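PDB 4Q48: DNA helicase RecQ from Deinococcus radiodurans, which probably couples ATP hydrolysis to 3'-5' translocation and unwinding of duplex DNA, the present chain being its catalytic core without the C-terminal HRDC region. Local coordinates for residues C149-G154 with E185-D190; R176-A181 with L195-A200; P235-I240 with N304-A309; G239-L244 with G287-A292; R382-L387 with S395-N400. One frame throughout, in Å; residues are numbered along the deposited sequence.

Interaction 1 of 5, residues C149-G154 with E185-D190; sequences CVSQWG and ERTRAD
W153 has CG anti to its own carbonyl carbon (chi1 -62°), which turns the indole toward helix 185-194; R186, rising from that helix, bends at chi3 (-53°) and lays its guanidinium over the ring. The two planes lie 23° apart, and CZ of R186 stands 3.8 Å from the centroid of the six-membered ring of W153, a cation-pi stack. Farther back along the arginine, CD sits above the middle of the same ring, adding a CH-pi contact. The opposite face of the indole is met by CG of Q152. At the rim, near the ring plane, D190 OD2 lies 3.7 Å from CD1 of W153. That carboxylate oxygen also accepts a hydrogen bond from S151 OG (3.1 Å), on its anti side and somewhat out of plane. S151 OG in turn accepts from the backbone N of W153 (2.9 Å), an ST turn that fixes the loop just where the indole departs. One turn before D190, T187 CG2 packs on S151 CB at 3.6 Å. The guanidinium has a second charge partner in D486, and helix 359-376 packs on the indole, so later domains close over this spot. The sequence CVSQWG directly follows the DEAH box of motif II, and this is the start of the aromatic-rich loop characteristic of RecQ helicases.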
# COMPACT_ATOMS: atom_id res chain seq x y z
N CYS A 149 -6.76 8.80 -1.98
CA CYS A 149 -8.10 9.11 -1.51
C CYS A 149 -9.11 9.40 -2.61
O CYS A 149 -10.31 9.40 -2.36
CB CYS A 149 -8.08 10.29 -0.55
SG CYS A 149 -7.50 9.91 1.10
N VAL A 150 -8.62 9.71 -3.81
CA VAL A 150 -9.50 9.94 -4.95
C VAL A 150 -10.24 8.65 -5.33
O VAL A 150 -11.37 8.69 -5.81
CB VAL A 150 -8.72 10.49 -6.17
CG1 VAL A 150 -8.03 11.79 -5.80
CG2 VAL A 150 -7.70 9.49 -6.69
N SER A 151 -9.60 7.51 -5.08
CA SER A 151 -10.09 6.19 -5.49
C SER A 151 -11.15 5.60 -4.57
O SER A 151 -11.07 5.76 -3.35
CB SER A 151 -8.92 5.21 -5.57
OG SER A 151 -9.33 3.97 -6.10
N GLN A 152 -12.15 4.95 -5.17
CA GLN A 152 -13.11 4.14 -4.42
C GLN A 152 -12.34 2.99 -3.76
O GLN A 152 -12.75 2.45 -2.74
CB GLN A 152 -14.22 3.57 -5.31
CG GLN A 152 -13.71 2.47 -6.26
CD GLN A 152 -14.43 2.38 -7.60
OE1 GLN A 152 -14.50 3.36 -8.36
NE2 GLN A 152 -14.93 1.19 -7.92
N TRP A 153 -11.21 2.63 -4.38
CA TRP A 153 -10.46 1.44 -3.98
C TRP A 153 -9.47 1.58 -2.82
O TRP A 153 -9.70 1.06 -1.73
CB TRP A 153 -9.69 0.90 -5.19
CG TRP A 153 -10.60 0.47 -6.32
CD1 TRP A 153 -10.94 1.20 -7.43
CD2 TRP A 153 -11.30 -0.78 -6.43
NE1 TRP A 153 -11.81 0.48 -8.22
CE2 TRP A 153 -12.04 -0.74 -7.63
CE3 TRP A 153 -11.36 -1.93 -5.63
CZ2 TRP A 153 -12.83 -1.80 -8.04
CZ3 TRP A 153 -12.14 -2.98 -6.04
CH2 TRP A 153 -12.87 -2.91 -7.24
N GLY A 154 -8.41 2.34 -3.05
CA GLY A 154 -7.20 2.17 -2.27
C GLY A 154 -7.10 2.39 -0.78
O GLY A 154 -6.12 1.91 -0.18
N GLU A 185 -3.10 -1.51 -7.16
CA GLU A 185 -2.88 -1.46 -8.61
C GLU A 185 -4.05 -0.82 -9.35
O GLU A 185 -3.85 -0.04 -10.28
CB GLU A 185 -2.65 -2.88 -9.10
CG GLU A 185 -2.47 -3.12 -10.58
CD GLU A 185 -2.60 -4.62 -10.92
OE1 GLU A 185 -2.34 -5.47 -10.02
OE2 GLU A 185 -2.95 -4.96 -12.07
N ARG A 186 -5.27 -1.15 -8.93
CA ARG A 186 -6.47 -0.37 -9.26
C ARG A 186 -6.51 1.06 -8.75
O ARG A 186 -7.22 1.91 -9.29
CB ARG A 186 -7.72 -1.13 -8.79
CG ARG A 186 -8.14 -2.18 -9.81
CD ARG A 186 -9.24 -3.08 -9.31
NE ARG A 186 -8.84 -3.66 -8.04
CZ ARG A 186 -9.52 -4.61 -7.40
NH1 ARG A 186 -10.64 -5.09 -7.93
NH2 ARG A 186 -9.07 -5.08 -6.24
N THR A 187 -5.79 1.31 -7.67
CA THR A 187 -5.70 2.65 -7.10
C THR A 187 -4.66 3.51 -7.82
O THR A 187 -4.91 4.68 -8.10
CB THR A 187 -5.37 2.59 -5.61
OG1 THR A 187 -6.22 1.62 -4.98
CG2 THR A 187 -5.58 3.96 -4.97
N ARG A 188 -3.52 2.92 -8.15
CA ARG A 188 -2.49 3.59 -8.95
C ARG A 188 -3.09 4.07 -10.27
O ARG A 188 -2.73 5.13 -10.78
CB ARG A 188 -1.33 2.63 -9.24
CG ARG A 188 -0.55 2.19 -8.02
CD ARG A 188 0.82 1.69 -8.43
NE ARG A 188 0.70 0.44 -9.19
CZ ARG A 188 0.61 -0.76 -8.63
NH1 ARG A 188 0.64 -0.88 -7.31
NH2 ARG A 188 0.49 -1.86 -9.37
N ALA A 189 -4.00 3.28 -10.82
CA ALA A 189 -4.62 3.59 -12.08
C ALA A 189 -5.61 4.76 -11.98
O ALA A 189 -5.69 5.59 -12.88
CB ALA A 189 -5.32 2.34 -12.62
N ASP A 190 -6.29 4.84 -10.84
CA ASP A 190 -7.33 5.84 -10.58
C ASP A 190 -6.79 7.22 -10.22
O ASP A 190 -7.40 8.24 -10.55
CB ASP A 190 -8.19 5.37 -9.41
CG ASP A 190 -9.45 4.69 -9.86
OD1 ASP A 190 -9.53 4.30 -11.05
OD2 ASP A 190 -10.34 4.51 -8.98

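Interaction 2 of 5, residues R176-A181 with L195-A200; sequences RVALTA and LRLEDA
R176 reaches from the start of strand 176-180 to the loop L195-A200. CB leaves the strand pointing at the loop, the chain runs straight on through CG, and CD comes 3.8 Å from the carbonyl O of L195. There a bend at chi3 (-42°) swings NE round to that oxygen, giving a hydrogen bond of 3.0 Å between R176 NE and L195 O; NE approaches from above the carbonyl plane, 38° out of it. CD2 of L197 lies obliquely by the same nitrogen. At the tip, NH2 has the O of R196 at its edge, 3.7 Å away. Two residues along the strand, CB of A178 rests against both leucines, 3.7 Å from L195 CD1 and 3.8 Å from L197 CD1. R196 turns its own guanidinium to E169, and helix 165-170 packs against R176. A leucine in place of R176 would probably leave the O of L195 without this donor and let the turn after helix 185-194 shift. The chemistry is mixed: one charged side chain donates to a single backbone carbonyl just after the helix, and leucine methyls pack on A178 beside it, joining this connection to the central sheet of the first RecA-like domain.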
# COMPACT_ATOMS: atom_id res chain seq x y z
N ARG A 176 2.28 19.12 -11.08
CA ARG A 176 1.51 18.33 -10.12
C ARG A 176 2.31 17.12 -9.69
O ARG A 176 2.63 16.27 -10.52
CB ARG A 176 0.20 17.82 -10.73
CG ARG A 176 -1.00 18.70 -10.57
CD ARG A 176 -2.21 18.13 -11.31
NE ARG A 176 -1.90 17.59 -12.64
CZ ARG A 176 -1.70 18.31 -13.73
NH1 ARG A 176 -1.75 19.64 -13.67
NH2 ARG A 176 -1.42 17.71 -14.88
N VAL A 177 2.64 16.98 -8.41
CA VAL A 177 3.21 15.71 -7.98
C VAL A 177 2.30 15.07 -6.93
O VAL A 177 1.90 15.71 -5.94
CB VAL A 177 4.66 15.87 -7.44
CG1 VAL A 177 4.71 16.77 -6.21
CG2 VAL A 177 5.24 14.51 -7.13
N ALA A 178 1.91 13.83 -7.19
CA ALA A 178 1.03 13.08 -6.31
C ALA A 178 1.83 11.97 -5.64
O ALA A 178 2.53 11.21 -6.31
CB ALA A 178 -0.18 12.51 -7.06
N LEU A 179 1.77 11.92 -4.33
CA LEU A 179 2.55 10.93 -3.60
C LEU A 179 1.66 10.05 -2.75
O LEU A 179 0.67 10.53 -2.16
CB LEU A 179 3.60 11.63 -2.73
CG LEU A 179 4.32 12.83 -3.35
CD1 LEU A 179 3.64 14.12 -2.90
CD2 LEU A 179 5.79 12.83 -2.99
N THR A 180 1.92 8.75 -2.74
CA THR A 180 1.12 7.86 -1.89
C THR A 180 1.98 6.76 -1.26
O THR A 180 3.08 6.44 -1.74
CB THR A 180 -0.08 7.23 -2.66
OG1 THR A 180 -0.88 6.46 -1.75
CG2 THR A 180 0.39 6.36 -3.81
N ALA A 181 1.46 6.17 -0.19
CA ALA A 181 2.12 5.07 0.50
C ALA A 181 1.31 3.80 0.31
O ALA A 181 1.72 2.72 0.73
CB ALA A 181 2.30 5.37 1.98
N LEU A 195 -5.90 13.16 -11.57
CA LEU A 195 -4.93 14.24 -11.59
C LEU A 195 -4.13 14.27 -12.89
O LEU A 195 -3.02 14.82 -12.92
CB LEU A 195 -3.98 14.11 -10.39
CG LEU A 195 -4.67 13.82 -9.05
CD1 LEU A 195 -3.68 13.39 -7.99
CD2 LEU A 195 -5.47 15.03 -8.57
N ARG A 196 -4.70 13.70 -13.96
CA ARG A 196 -4.03 13.56 -15.26
C ARG A 196 -2.53 13.29 -15.19
O ARG A 196 -1.71 14.11 -15.62
CB ARG A 196 -4.27 14.78 -16.15
CG ARG A 196 -5.71 15.22 -16.20
CD ARG A 196 -5.85 16.54 -16.93
NE ARG A 196 -7.00 17.27 -16.38
CZ ARG A 196 -7.62 18.28 -16.97
NH1 ARG A 196 -8.66 18.84 -16.35
NH2 ARG A 196 -7.20 18.78 -18.13
N LEU A 197 -2.19 12.12 -14.67
CA LEU A 197 -0.80 11.72 -14.56
C LEU A 197 -0.63 10.42 -15.32
O LEU A 197 0.32 9.66 -15.08
CB LEU A 197 -0.38 11.59 -13.09
CG LEU A 197 -0.62 12.89 -12.30
CD1 LEU A 197 -0.27 12.78 -10.83
CD2 LEU A 197 0.14 14.02 -12.94
N GLU A 198 -1.55 10.17 -16.25
CA GLU A 198 -1.45 8.98 -17.08
C GLU A 198 -0.20 9.12 -17.91
O GLU A 198 0.53 8.15 -18.11
CB GLU A 198 -2.67 8.80 -18.00
CG GLU A 198 -3.14 10.08 -18.68
CD GLU A 198 -4.30 10.74 -17.95
OE1 GLU A 198 -4.78 10.15 -16.97
OE2 GLU A 198 -4.73 11.85 -18.36
N ASP A 199 0.08 10.35 -18.31
CA ASP A 199 1.23 10.63 -19.15
C ASP A 199 2.47 11.01 -18.33
O ASP A 199 3.54 11.30 -18.88
CB ASP A 199 0.86 11.73 -20.15
CG ASP A 199 -0.43 11.40 -20.94
OD1 ASP A 199 -0.62 10.22 -21.32
OD2 ASP A 199 -1.26 12.32 -21.18
N ALA A 200 2.33 10.97 -17.01
CA ALA A 200 3.43 11.37 -16.13
C ALA A 200 4.33 10.19 -15.73
O ALA A 200 3.90 9.04 -15.67
CB ALA A 200 2.86 12.04 -14.88

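Interaction 3 of 5, residues P235-I240 with N304-A309; sequences PGDAGI and NVRFVA
F307 lays the face of its phenyl ring on G239, whose CA stands over the middle of the ring, 3.8 Å from the centroid, in a CH-pi contact. The ring gets there because CG of F307 stands between its backbone N and carbonyl carbon (chi1 71°), which folds the phenyl back over the neighbouring strand. A glycine is what lets it lie so close, since a CB on that residue would run into CE1. On the other face of the sheet I240 and V308 point the same way, but only loosely side by side, with CB of I240 4.2 Å from V308 CG2; F282 of helix 272-284 packs on the isoleucine. At the strand entrance D237 and R306 pass each other with their flat ends steeply inclined. Their touch is through the stems, D237 OD2 lying 3.4 Å from CG of R306, while the guanidinium goes on to a salt bridge with D330. The backbones themselves pair in parallel: R306 N donates to A238 O at 2.8 Å, I240 N to F307 O at 3.1 Å, and A309 N to I240 O at 2.9 Å. These neighbouring strands belong to the parallel sheet of the second RecA-like domain. Chemically, then, the strands are held by peptide hydrogen bonds and by the apolar fit of a ring on a glycine, whereas the charges gather at the margin, where the aspartate probably adds no more than a weak, longer-range pull on the arginine.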
# COMPACT_ATOMS: atom_id res chain seq x y z
N PRO A 235 13.82 -14.20 23.19
CA PRO A 235 13.58 -14.38 24.62
C PRO A 235 13.32 -13.12 25.43
O PRO A 235 12.29 -13.08 26.13
CB PRO A 235 14.87 -15.04 25.08
CG PRO A 235 15.33 -15.79 23.88
CD PRO A 235 15.05 -14.91 22.77
N GLY A 236 14.19 -12.11 25.38
CA GLY A 236 13.95 -10.94 26.20
C GLY A 236 13.77 -9.64 25.43
O GLY A 236 14.02 -8.57 25.97
N ASP A 237 13.35 -9.73 24.18
CA ASP A 237 13.36 -8.57 23.29
C ASP A 237 12.04 -7.82 23.26
O ASP A 237 11.01 -8.36 23.67
CB ASP A 237 13.73 -9.01 21.88
CG ASP A 237 15.16 -9.53 21.79
OD1 ASP A 237 16.01 -9.17 22.67
OD2 ASP A 237 15.43 -10.32 20.84
N ALA A 238 12.07 -6.57 22.80
CA ALA A 238 10.83 -5.82 22.62
C ALA A 238 10.12 -6.31 21.37
O ALA A 238 10.74 -6.52 20.33
CB ALA A 238 11.07 -4.36 22.53
N GLY A 239 8.82 -6.52 21.50
CA GLY A 239 8.02 -6.92 20.36
C GLY A 239 6.60 -6.43 20.50
O GLY A 239 6.16 -6.09 21.60
N ILE A 240 5.89 -6.40 19.38
CA ILE A 240 4.47 -6.10 19.35
C ILE A 240 3.69 -7.33 18.92
O ILE A 240 4.06 -7.97 17.96
CB ILE A 240 4.15 -4.97 18.38
CG1 ILE A 240 5.05 -3.76 18.63
CG2 ILE A 240 2.67 -4.62 18.48
CD1 ILE A 240 4.94 -2.66 17.56
N ASN A 304 13.89 -0.33 18.40
CA ASN A 304 14.55 -1.45 19.03
C ASN A 304 13.71 -2.75 18.89
O ASN A 304 13.94 -3.74 19.60
CB ASN A 304 14.76 -1.01 20.50
CG ASN A 304 15.73 -1.87 21.27
OD1 ASN A 304 16.69 -2.39 20.73
ND2 ASN A 304 15.46 -2.01 22.55
N VAL A 305 12.70 -2.73 18.02
CA VAL A 305 11.66 -3.76 17.99
C VAL A 305 12.04 -5.03 17.20
O VAL A 305 12.20 -5.02 15.98
CB VAL A 305 10.33 -3.21 17.39
CG1 VAL A 305 9.34 -4.32 17.18
CG2 VAL A 305 9.73 -2.13 18.29
N ARG A 306 12.10 -6.14 17.92
CA ARG A 306 12.68 -7.37 17.40
C ARG A 306 11.70 -8.30 16.70
O ARG A 306 12.11 -9.12 15.89
CB ARG A 306 13.37 -8.11 18.55
CG ARG A 306 14.80 -7.72 18.70
CD ARG A 306 15.46 -7.74 17.35
NE ARG A 306 16.49 -6.73 17.28
CZ ARG A 306 16.37 -5.59 16.63
NH1 ARG A 306 15.31 -5.35 15.89
NH2 ARG A 306 17.35 -4.72 16.64
N PHE A 307 10.41 -8.20 17.01
CA PHE A 307 9.42 -8.96 16.27
C PHE A 307 8.03 -8.31 16.23
O PHE A 307 7.66 -7.52 17.12
CB PHE A 307 9.30 -10.37 16.82
CG PHE A 307 8.65 -10.47 18.19
CD1 PHE A 307 9.42 -10.47 19.35
CD2 PHE A 307 7.29 -10.67 18.31
CE1 PHE A 307 8.84 -10.61 20.58
CE2 PHE A 307 6.69 -10.82 19.57
CZ PHE A 307 7.48 -10.78 20.70
N VAL A 308 7.29 -8.63 15.18
CA VAL A 308 5.87 -8.36 15.15
C VAL A 308 5.11 -9.64 14.88
O VAL A 308 5.30 -10.29 13.84
CB VAL A 308 5.49 -7.30 14.12
CG1 VAL A 308 4.01 -7.33 13.88
CG2 VAL A 308 5.87 -5.94 14.65
N ALA A 309 4.23 -9.98 15.82
CA ALA A 309 3.42 -11.18 15.75
C ALA A 309 1.98 -10.87 15.38
O ALA A 309 1.35 -10.01 16.00
CB ALA A 309 3.47 -11.91 17.08

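Interaction 4 of 5, residues G239-L244 with G287-A292; sequences GIVYCL and GVIVCA
G239-Y242 and I289-A292 run parallel at an axis angle of 21°, stitched by V290 N to G239 O, V241 N to V290 O (2.9 Å), A292 N to V241 O and, just beyond the strand, C243 N to A292 O (2.8 Å). On one face of the pair, I289 lies obliquely across V241, its CG2 4.0 Å from V241 CG2. With CG2 anti to the backbone N of I289, that methyl also rests 3.4 Å from the O of G239, and CD1 carries on to the ring of F307. Next along, the sulfur of C291 leans on CB of V241 at 4.1 Å, and L256 of helix 246-258 packs on this cysteine. With I289 cut back to an alanine, a gap is likely to open beside V241 and the F307 ring, both losing its packing. These two strands are neighbours inside the parallel alpha/beta sheet of the second RecA-like domain; the chain passes from one to the other through helix 246-258, strand 263-266 and helix 272-284. The other face carries Y242, whose CD1 lies 4.4 Å from CB of A292; CG2 of I240, two residues earlier on the same strand, stands over one face of the phenol, offset toward the rim. F282 of helix 272-284 packs on V290 here. The phenol hydroxyl of Y242 is hydrogen-bonded to NH1 of R326, in the motif VI sequence.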
# COMPACT_ATOMS: atom_id res chain seq x y z
N GLY A 239 8.82 -6.52 21.50
CA GLY A 239 8.02 -6.92 20.36
C GLY A 239 6.60 -6.43 20.50
O GLY A 239 6.16 -6.09 21.60
N ILE A 240 5.89 -6.40 19.38
CA ILE A 240 4.47 -6.10 19.35
C ILE A 240 3.69 -7.33 18.92
O ILE A 240 4.06 -7.97 17.96
CB ILE A 240 4.15 -4.97 18.38
CG1 ILE A 240 5.05 -3.76 18.63
CG2 ILE A 240 2.67 -4.62 18.48
CD1 ILE A 240 4.94 -2.66 17.56
N VAL A 241 2.64 -7.69 19.65
CA VAL A 241 1.72 -8.75 19.26
C VAL A 241 0.37 -8.17 18.90
O VAL A 241 -0.30 -7.64 19.77
CB VAL A 241 1.50 -9.77 20.38
CG1 VAL A 241 0.48 -10.82 19.95
CG2 VAL A 241 2.82 -10.38 20.81
N TYR A 242 -0.04 -8.25 17.64
CA TYR A 242 -1.35 -7.71 17.24
C TYR A 242 -2.51 -8.72 17.34
O TYR A 242 -2.42 -9.83 16.82
CB TYR A 242 -1.28 -7.22 15.82
CG TYR A 242 -0.48 -5.98 15.65
CD1 TYR A 242 -1.00 -4.73 16.01
CD2 TYR A 242 0.78 -6.02 15.07
CE1 TYR A 242 -0.26 -3.57 15.82
CE2 TYR A 242 1.51 -4.86 14.87
CZ TYR A 242 0.99 -3.65 15.25
OH TYR A 242 1.75 -2.51 15.06
N CYS A 243 -3.59 -8.33 17.99
CA CYS A 243 -4.79 -9.19 18.02
C CYS A 243 -5.99 -8.42 17.48
O CYS A 243 -5.96 -7.18 17.43
CB CYS A 243 -5.08 -9.70 19.42
SG CYS A 243 -3.74 -10.66 20.14
N LEU A 244 -7.03 -9.15 17.07
CA LEU A 244 -8.16 -8.55 16.34
C LEU A 244 -9.12 -7.77 17.22
O LEU A 244 -9.58 -6.69 16.85
CB LEU A 244 -8.93 -9.61 15.56
CG LEU A 244 -9.67 -8.95 14.38
CD1 LEU A 244 -8.69 -8.10 13.56
CD2 LEU A 244 -10.38 -9.97 13.48
N GLY A 287 12.98 -4.77 26.53
CA GLY A 287 12.36 -6.06 26.67
C GLY A 287 10.91 -6.04 27.05
O GLY A 287 10.44 -7.00 27.65
N VAL A 288 10.20 -4.95 26.74
CA VAL A 288 8.75 -4.90 26.91
C VAL A 288 7.95 -5.32 25.64
O VAL A 288 8.25 -4.91 24.53
CB VAL A 288 8.30 -3.49 27.36
CG1 VAL A 288 6.84 -3.21 27.01
CG2 VAL A 288 8.59 -3.30 28.85
N ILE A 289 6.95 -6.19 25.81
CA ILE A 289 6.06 -6.57 24.71
C ILE A 289 4.68 -5.93 24.80
O ILE A 289 3.98 -6.11 25.80
CB ILE A 289 5.84 -8.08 24.67
CG1 ILE A 289 7.16 -8.80 24.36
CG2 ILE A 289 4.77 -8.41 23.66
CD1 ILE A 289 7.04 -10.28 24.33
N VAL A 290 4.26 -5.22 23.76
CA VAL A 290 2.94 -4.58 23.76
C VAL A 290 1.93 -5.43 22.97
O VAL A 290 2.26 -5.95 21.90
CB VAL A 290 2.98 -3.15 23.15
CG1 VAL A 290 1.57 -2.62 22.91
CG2 VAL A 290 3.75 -2.19 24.04
N CYS A 291 0.73 -5.62 23.51
CA CYS A 291 -0.35 -6.23 22.73
C CYS A 291 -1.39 -5.20 22.33
O CYS A 291 -1.94 -4.51 23.20
CB CYS A 291 -1.03 -7.37 23.48
SG CYS A 291 0.04 -8.67 24.00
N ALA A 292 -1.67 -5.12 21.03
CA ALA A 292 -2.54 -4.07 20.48
C ALA A 292 -3.43 -4.59 19.34
O ALA A 292 -3.18 -5.66 18.80
CB ALA A 292 -1.69 -2.90 20.00

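Interaction 5 of 5, residues R382-L387 with S395-N400; sequences RRQVLL and SEPCGN. With ZN (zinc ion), chain C.
C398 is one of four cysteines that hold the zinc ion of the RecQ zinc-binding domain, with C381, C401 and C404 completing the site, and R383, on helix 382-389, donates to the sulfur of C398. This is the tight half of the contact. R383 has CG anti to its backbone N (chi1 -159°) and bends at chi3, which brings the edge of its guanidinium to the loop. NE meets the sulfur of C398 in the guanidinium plane, at 3.4 Å and nearly straight (165°). NH2 donates to the O of N400 at 3.2 Å, coming from above that carbonyl plane. The backbone N of N400 is a second donor to SG of C398, so two N-H groups and the metal share one sulfur; both bonds would probably offset the negative charge of the thiolate. Beyond the loop the same guanidinium reaches D208 and the O of I212, which ties the zinc domain to the start of the second RecA-like domain. The half formed by S395, E396 and P397 is looser and faces solvent. Q384, extended beyond CG, brings NE2 up to the E396-P397 peptide without a hydrogen bond to it; the firmer partner of NE2 is the O of L394. CD of P397 approaches this NE2 at 3.6 Å, while SG of C398 sits 2.4 Å from the zinc.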
# COMPACT_ATOMS: atom_id res chain seq x y z
N ARG A 382 7.56 -14.98 -0.40
CA ARG A 382 6.50 -14.09 0.11
C ARG A 382 6.80 -12.63 -0.19
O ARG A 382 5.88 -11.87 -0.46
CB ARG A 382 6.34 -14.17 1.61
CG ARG A 382 6.33 -15.51 2.20
CD ARG A 382 5.66 -15.40 3.52
NE ARG A 382 4.27 -15.68 3.27
CZ ARG A 382 3.79 -16.91 3.29
NH1 ARG A 382 4.59 -17.93 3.59
NH2 ARG A 382 2.51 -17.11 3.03
N ARG A 383 8.07 -12.25 -0.08
CA ARG A 383 8.47 -10.86 -0.18
C ARG A 383 8.12 -10.33 -1.57
O ARG A 383 7.47 -9.30 -1.69
CB ARG A 383 9.97 -10.69 0.10
CG ARG A 383 10.38 -9.27 0.52
CD ARG A 383 11.86 -9.14 0.77
NE ARG A 383 12.30 -9.93 1.90
CZ ARG A 383 12.41 -9.46 3.14
NH1 ARG A 383 12.11 -8.19 3.38
NH2 ARG A 383 12.82 -10.24 4.14
N GLN A 384 8.47 -11.10 -2.61
CA GLN A 384 8.10 -10.76 -3.98
C GLN A 384 6.61 -10.47 -4.10
O GLN A 384 6.22 -9.46 -4.71
CB GLN A 384 8.50 -11.85 -4.96
CG GLN A 384 9.96 -11.82 -5.37
CD GLN A 384 10.37 -13.00 -6.25
OE1 GLN A 384 9.80 -14.09 -6.18
NE2 GLN A 384 11.39 -12.78 -7.07
N VAL A 385 5.77 -11.32 -3.53
CA VAL A 385 4.32 -11.12 -3.63
C VAL A 385 3.88 -9.86 -2.91
O VAL A 385 3.03 -9.13 -3.42
CB VAL A 385 3.54 -12.33 -3.07
CG1 VAL A 385 2.06 -11.99 -2.84
CG2 VAL A 385 3.69 -13.56 -3.99
N LEU A 386 4.44 -9.63 -1.73
CA LEU A 386 4.10 -8.47 -0.88
C LEU A 386 4.43 -7.15 -1.54
O LEU A 386 3.61 -6.25 -1.60
CB LEU A 386 4.83 -8.57 0.48
CG LEU A 386 4.84 -7.36 1.43
CD1 LEU A 386 3.44 -7.04 1.92
CD2 LEU A 386 5.71 -7.64 2.62
N LEU A 387 5.64 -7.08 -2.10
CA LEU A 387 6.16 -5.86 -2.69
C LEU A 387 5.43 -5.56 -4.00
O LEU A 387 5.21 -4.39 -4.34
CB LEU A 387 7.68 -6.00 -2.89
CG LEU A 387 8.47 -6.08 -1.56
CD1 LEU A 387 9.96 -6.21 -1.78
CD2 LEU A 387 8.21 -4.88 -0.67
N SER A 395 13.24 -8.65 -8.55
CA SER A 395 13.55 -9.60 -9.62
C SER A 395 13.80 -11.01 -9.12
O SER A 395 13.27 -11.98 -9.66
CB SER A 395 14.78 -9.11 -10.40
OG SER A 395 14.72 -7.70 -10.56
N GLU A 396 14.58 -11.12 -8.06
CA GLU A 396 15.03 -12.41 -7.57
C GLU A 396 14.43 -12.69 -6.18
O GLU A 396 14.14 -11.76 -5.42
CB GLU A 396 16.56 -12.43 -7.54
CG GLU A 396 17.21 -12.14 -8.90
CD GLU A 396 16.96 -13.22 -9.96
OE1 GLU A 396 17.47 -14.35 -9.80
OE2 GLU A 396 16.25 -12.93 -10.95
N PRO A 397 14.17 -13.98 -5.86
CA PRO A 397 13.74 -14.42 -4.53
C PRO A 397 14.62 -13.84 -3.43
O PRO A 397 15.82 -13.69 -3.65
CB PRO A 397 13.85 -15.93 -4.61
CG PRO A 397 13.63 -16.24 -6.05
CD PRO A 397 14.11 -15.08 -6.85
N CYS A 398 14.04 -13.51 -2.29
CA CYS A 398 14.79 -12.74 -1.30
C CYS A 398 15.74 -13.58 -0.43
O CYS A 398 16.84 -13.12 -0.11
CB CYS A 398 13.82 -11.98 -0.39
SG CYS A 398 12.97 -13.03 0.81
N GLY A 399 15.37 -14.80 -0.08
CA GLY A 399 16.24 -15.60 0.77
C GLY A 399 16.10 -15.25 2.24
O GLY A 399 16.91 -15.67 3.07
N ASN A 400 15.10 -14.44 2.57
CA ASN A 400 14.85 -14.12 3.96
C ASN A 400 13.35 -14.15 4.25
O ASN A 400 12.82 -13.31 4.97
CB ASN A 400 15.41 -12.75 4.31
CG ASN A 400 15.65 -12.59 5.80
OD1 ASN A 400 16.10 -13.53 6.47
ND2 ASN A 400 15.34 -11.40 6.34
ZN ZN C . 11.68 -14.85 -0.03

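Overall arrangement
Interactions 3 and 4 share strand 238-242, centres 8 Å apart: one pairs it with strand 305-310, the other with 289-292, both buried and built on backbone hydrogen bonds and apolar side chains. Interactions 1 and 2 lie in the first RecA-like domain, adjoining along the chain; buried too, they join loops to regular elements through arginine side chains, with a serine-aspartate bond in one and leucine packing in the other. Interaction 5 is the surface contact, dominated by metal and sulfur chemistry. The centres of interactions 2 and 3 stand about 37 Å apart on opposite sides of the chain's centre, while the nearest atoms of interactions 1 and 5 come within about 6 Å.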